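Local coordinates for protein putative fructosamine-3-kinase (Thermobifida fusca YX, PDB 3F7W) that is probably a small-molecule kinase of the fructosamine kinase family, with a fold related to that of the protein kinases, at residues Thr136-Thr140 and Trp141-Tyr145; Arg149-Pro152 and Tyr153-Arg156. All blocks are in the same frame, centred on the assembly; numbering follows the deposited sequence. Where two conformers were deposited one is given.

In the fold
Interactions 1 and 2 follow one another on helix 141-159, in the helical part of a kinase-like fold, with centres about 15 Å apart. Interaction 1 is the helix start, where the loop leaving strand 131-133 meets the first turn; its chemistry is polar at the surface, a threonine-carboxylate bond, with aromatic rings turned inward. Interaction 2 lies further along, at a kink beside Pro152, and rests on main-chain bonds, a buried tyrosine and a leucine-arginine pair toward the outside. Helix 251-270 backs both. The two touch directly, Phe144 CZ lying 3.5 Å from Arg149 CZ, and Arg149 reaches back to Asp134 and Asn135, just ahead of the 136-140 loop.

Interaction 1: residues Thr136-Thr140 and Trp141-Tyr145; sequences TPRST and WPEFY
Thr140 OG1 gives its hydrogen to Glu143 OE1 over 2.6 Å, a short bond across the N-terminus of helix 141-159, with Thr140 in the N-cap position. The hydroxyl does not cap a backbone N-H; it comes in from above the carboxylate plane, 45° out of it. Glu143 manages this by folding its carboxylate back toward the loop. The first main-chain bond here, Phe144 N to Thr140 O, is weak at 3.3 Å; in the next one along, Tyr145 N reaches Trp141 O at 2.7 Å.

Arg138, two residues before Thr140, runs across Glu143 at about a right angle. Its charged end is not paired with Glu143: NH2 rests 3.6 Å from Glu143 CB, while NH1 makes a salt bridge to Glu147 and a hydrogen bond to Gln148, one turn further on. CB and CG lie against Phe144; with CG anti to the carbonyl carbon, CG sits at the ring edge, 4.0 Å from Phe144 CD1, and the bends at chi2 and chi3 then carry the guanidinium to Glu143 CB. The guanidinium and the ring stand almost perpendicular, their planes 85° apart.

On the inner side, Trp141 turns away from the loop into a buried setting among Phe120, His218 and His258, and Tyr145 bonds through OH to the main chain of Leu257 and His261 on helix 251-270. With CG anti to the backbone N (chi1 -175°), the indole is swung along the helix toward Tyr145, whose CB sits 3.6 Å above one indole face, while Trp141 CZ2 lies 3.3 Å above the Tyr145 ring plane.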
loop_
_atom_site.group_PDB
_atom_site.type_symbol
_atom_site.label_atom_id
_atom_site.label_comp_id
_atom_site.label_asym_id
_atom_site.label_seq_id
_atom_site.Cartn_x
_atom_site.Cartn_y
_atom_site.Cartn_z
ATOM N N THR A 136 -6.513 12.527 6.997
ATOM C CA THR A 136 -6.763 13.385 8.176
ATOM C C THR A 136 -6.350 12.647 9.433
ATOM O O THR A 136 -6.845 11.552 9.696
ATOM C CB THR A 136 -8.234 13.815 8.295
ATOM O OG1 THR A 136 -8.613 14.491 7.106
ATOM C CG2 THR A 136 -8.449 14.770 9.494
ATOM N N PRO A 137 -5.401 13.219 10.191
ATOM C CA PRO A 137 -4.961 12.538 11.408
ATOM C C PRO A 137 -6.078 12.294 12.395
ATOM O O PRO A 137 -6.917 13.181 12.600
ATOM C CB PRO A 137 -3.903 13.494 11.977
ATOM C CG PRO A 137 -3.402 14.252 10.809
ATOM C CD PRO A 137 -4.590 14.420 9.910
ATOM N N ARG A 138 -6.078 11.109 12.991
ATOM C CA ARG A 138 -7.076 10.686 13.967
ATOM C C ARG A 138 -6.386 9.896 15.068
ATOM O O ARG A 138 -5.349 9.273 14.848
ATOM C CB ARG A 138 -8.158 9.806 13.318
ATOM C CG ARG A 138 -8.829 10.378 12.101
ATOM C CD ARG A 138 -9.641 11.621 12.432
ATOM N NE ARG A 138 -10.757 11.335 13.321
ATOM C CZ ARG A 138 -11.969 10.946 12.926
ATOM N NH1 ARG A 138 -12.245 10.744 11.648
ATOM N NH2 ARG A 138 -12.905 10.732 13.820
ATOM N N SER A 139 -6.974 9.906 16.254
ATOM C CA SER A 139 -6.319 9.328 17.409
ATOM C C SER A 139 -6.764 7.891 17.708
ATOM O O SER A 139 -6.092 7.190 18.448
ATOM C CB SER A 139 -6.581 10.225 18.630
ATOM O OG SER A 139 -7.979 10.369 18.838
ATOM N N THR A 140 -7.909 7.469 17.177
ATOM C CA THR A 140 -8.484 6.157 17.479
ATOM C C THR A 140 -8.812 5.408 16.182
ATOM O O THR A 140 -9.275 6.003 15.208
ATOM C CB THR A 140 -9.751 6.299 18.356
ATOM O OG1 THR A 140 -10.723 7.108 17.684
ATOM C CG2 THR A 140 -9.404 6.943 19.694
ATOM N N TRP A 141 -8.565 4.100 16.167
ATOM C CA TRP A 141 -8.702 3.342 14.931
ATOM C C TRP A 141 -10.146 3.147 14.414
ATOM O O TRP A 141 -10.390 3.334 13.216
ATOM C CB TRP A 141 -7.941 2.006 15.016
ATOM C CG TRP A 141 -7.979 1.268 13.718
ATOM C CD1 TRP A 141 -7.234 1.507 12.630
ATOM C CD2 TRP A 141 -8.865 0.205 13.382
ATOM N NE1 TRP A 141 -7.586 0.654 11.607
ATOM C CE2 TRP A 141 -8.583 -0.166 12.050
ATOM C CE3 TRP A 141 -9.864 -0.476 14.078
ATOM C CZ2 TRP A 141 -9.265 -1.174 11.399
ATOM C CZ3 TRP A 141 -10.551 -1.481 13.424
ATOM C CH2 TRP A 141 -10.233 -1.829 12.091
ATOM N N PRO A 142 -11.098 2.749 15.284
ATOM C CA PRO A 142 -12.432 2.473 14.732
ATOM C C PRO A 142 -13.032 3.652 13.975
ATOM O O PRO A 142 -13.582 3.468 12.890
ATOM C CB PRO A 142 -13.280 2.130 15.986
ATOM C CG PRO A 142 -12.278 1.641 16.978
ATOM C CD PRO A 142 -11.056 2.500 16.736
ATOM N N GLU A 143 -12.899 4.854 14.526
ATOM C CA GLU A 143 -13.394 6.056 13.850
ATOM C C GLU A 143 -12.646 6.349 12.542
ATOM O O GLU A 143 -13.239 6.691 11.526
ATOM C CB GLU A 143 -13.271 7.257 14.791
ATOM C CG GLU A 143 -14.242 7.246 15.976
ATOM C CD GLU A 143 -13.955 6.186 17.055
ATOM O OE1 GLU A 143 -12.801 5.693 17.212
ATOM O OE2 GLU A 143 -14.922 5.856 17.775
ATOM N N PHE A 144 -11.329 6.281 12.601
ATOM C CA PHE A 144 -10.514 6.432 11.423
ATOM C C PHE A 144 -10.915 5.436 10.319
ATOM O O PHE A 144 -11.105 5.810 9.159
ATOM C CB PHE A 144 -9.046 6.242 11.826
ATOM C CG PHE A 144 -8.115 6.105 10.678
ATOM C CD1 PHE A 144 -7.779 7.203 9.903
ATOM C CD2 PHE A 144 -7.554 4.867 10.375
ATOM C CE1 PHE A 144 -6.917 7.064 8.833
ATOM C CE2 PHE A 144 -6.676 4.735 9.310
ATOM C CZ PHE A 144 -6.366 5.833 8.546
ATOM N N TYR A 145 -11.057 4.162 10.682
ATOM C CA TYR A 145 -11.318 3.136 9.687
ATOM C C TYR A 145 -12.704 3.330 9.062
ATOM O O TYR A 145 -12.836 3.388 7.843
ATOM C CB TYR A 145 -11.217 1.766 10.333
ATOM C CG TYR A 145 -11.167 0.614 9.357
ATOM C CD1 TYR A 145 -10.148 0.520 8.423
ATOM C CD2 TYR A 145 -12.114 -0.407 9.398
ATOM C CE1 TYR A 145 -10.071 -0.571 7.539
ATOM C CE2 TYR A 145 -12.042 -1.494 8.528
ATOM C CZ TYR A 145 -11.021 -1.567 7.591
ATOM O OH TYR A 145 -10.939 -2.629 6.711
#

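Interaction 2: residues Arg149-Pro152 and Tyr153-Arg156; sequences RILP and YLRR
Leu154 N and Arg155 N bond back to Ile150 O and Leu151 O, the i to i+4 pattern of an alpha helix, here in the middle of helix 141-159 where Pro152 introduces a kink. Arg155 N to Leu151 O is short and straight, 2.9 Å with an N-H...O angle of 172°. Arg156 N reaches Pro152 O at 3.1 Å, with the donor tilted 30° from the carbonyl plane. Pro152 has no N-H to give to the turn before it, and Tyr153 N makes just a weak bond to Ile150 O.

Among the aromatic contacts, the Tyr153 ring turns its edge to the main chain of Arg149, CD2 making a close edge contact of 3.2 Å with Arg149 O, a carbonyl that is hydrogen-bonded to His261. Tyr153 OH bonds to Pro132 O, tying the helix to strand 131-133. With an alanine here, the carbonyl of Pro132 would probably lose this donor and a gap is likely to open beside Leu264 and His261.

The apolar and charged contacts lie on another side, against helix 165-176. Leu151 and Arg155 run side by side, the bend at chi2 (-68°) turning the arginine chain back along Leu151. In one of the two conformers deposited for Arg155, its guanidinium pairs with Glu172 and has Leu151 CD2 over one face, 3.5 Å from Arg155 NH2. Leu151 CD2 also meets Leu154 CD2, at 4.3 Å.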
loop_
_atom_site.group_PDB
_atom_site.type_symbol
_atom_site.label_atom_id
_atom_site.label_comp_id
_atom_site.label_asym_id
_atom_site.label_seq_id
_atom_site.Cartn_x
_atom_site.Cartn_y
_atom_site.Cartn_z
ATOM N N ARG A 149 -11.611 5.039 5.849
ATOM C CA ARG A 149 -11.201 3.862 5.086
ATOM C C ARG A 149 -12.351 3.021 4.514
ATOM O O ARG A 149 -12.142 2.275 3.545
ATOM C CB ARG A 149 -10.226 2.998 5.900
ATOM C CG ARG A 149 -8.844 3.691 6.194
ATOM C CD ARG A 149 -8.026 3.859 4.925
ATOM N NE ARG A 149 -6.789 4.592 5.104
ATOM C CZ ARG A 149 -6.684 5.924 5.094
ATOM N NH1 ARG A 149 -7.756 6.696 4.953
ATOM N NH2 ARG A 149 -5.494 6.490 5.234
ATOM N N ILE A 150 -13.552 3.146 5.091
ATOM C CA ILE A 150 -14.703 2.349 4.655
ATOM C C ILE A 150 -15.764 3.203 3.972
ATOM O O ILE A 150 -16.088 2.965 2.803
ATOM C CB ILE A 150 -15.340 1.543 5.824
ATOM C CG1 ILE A 150 -14.321 0.566 6.432
ATOM C CG2 ILE A 150 -16.606 0.759 5.324
ATOM C CD1 ILE A 150 -13.770 -0.462 5.441
ATOM N N LEU A 151 -16.318 4.172 4.697
ATOM C CA LEU A 151 -17.519 4.870 4.216
ATOM C C LEU A 151 -17.320 5.552 2.848
ATOM O O LEU A 151 -18.187 5.448 1.974
ATOM C CB LEU A 151 -18.048 5.857 5.267
ATOM C CG LEU A 151 -18.806 5.224 6.442
ATOM C CD1 LEU A 151 -19.163 6.231 7.577
ATOM C CD2 LEU A 151 -20.079 4.554 5.935
ATOM N N PRO A 152 -16.204 6.266 2.658
ATOM C CA PRO A 152 -16.049 6.941 1.365
ATOM C C PRO A 152 -16.133 6.001 0.140
ATOM O O PRO A 152 -16.786 6.349 -0.853
ATOM C CB PRO A 152 -14.695 7.667 1.500
ATOM C CG PRO A 152 -14.482 7.810 2.951
ATOM C CD PRO A 152 -15.091 6.571 3.569
ATOM N N TYR A 153 -15.543 4.809 0.232
ATOM C CA TYR A 153 -15.512 3.855 -0.890
ATOM C C TYR A 153 -16.839 3.100 -0.988
ATOM O O TYR A 153 -17.275 2.754 -2.071
ATOM C CB TYR A 153 -14.329 2.874 -0.733
ATOM C CG TYR A 153 -13.057 3.666 -0.533
ATOM C CD1 TYR A 153 -12.518 4.395 -1.593
ATOM C CD2 TYR A 153 -12.466 3.791 0.714
ATOM C CE1 TYR A 153 -11.387 5.190 -1.423
ATOM C CE2 TYR A 153 -11.315 4.587 0.903
ATOM C CZ TYR A 153 -10.805 5.294 -0.182
ATOM O OH TYR A 153 -9.717 6.115 -0.053
ATOM N N LEU A 154 -17.458 2.837 0.155
ATOM C CA LEU A 154 -18.809 2.253 0.178
ATOM C C LEU A 154 -19.822 3.145 -0.559
ATOM O O LEU A 154 -20.583 2.670 -1.417
ATOM C CB LEU A 154 -19.257 2.001 1.618
ATOM C CG LEU A 154 -20.619 1.314 1.827
ATOM C CD1 LEU A 154 -20.543 -0.131 1.278
ATOM C CD2 LEU A 154 -20.971 1.313 3.329
ATOM N N ARG A 155 -19.817 4.438 -0.235
ATOM C CA ARG A 155 -20.717 5.389 -0.878
ATOM C C ARG A 155 -20.417 5.519 -2.364
ATOM O O ARG A 155 -21.330 5.569 -3.183
ATOM C CB ARG A 155 -20.646 6.772 -0.216
ATOM C CG ARG A 155 -20.962 6.788 1.284
ATOM C CD ARG A 155 -22.415 6.473 1.588
ATOM N NE ARG A 155 -22.631 6.364 3.033
ATOM C CZ ARG A 155 -23.195 5.335 3.661
ATOM N NH1 ARG A 155 -23.654 4.287 2.995
ATOM N NH2 ARG A 155 -23.324 5.376 4.983
ATOM N N ARG A 156 -19.137 5.551 -2.715
ATOM C CA ARG A 156 -18.749 5.667 -4.114
ATOM C C ARG A 156 -19.227 4.453 -4.927
ATOM O O ARG A 156 -19.790 4.615 -6.003
ATOM C CB ARG A 156 -17.235 5.819 -4.240
ATOM C CG ARG A 156 -16.808 6.109 -5.637
ATOM C CD ARG A 156 -15.309 6.187 -5.753
ATOM N NE ARG A 156 -14.967 6.351 -7.153
ATOM C CZ ARG A 156 -14.963 7.517 -7.796
ATOM N NH1 ARG A 156 -15.277 8.641 -7.168
ATOM N NH2 ARG A 156 -14.646 7.553 -9.085
#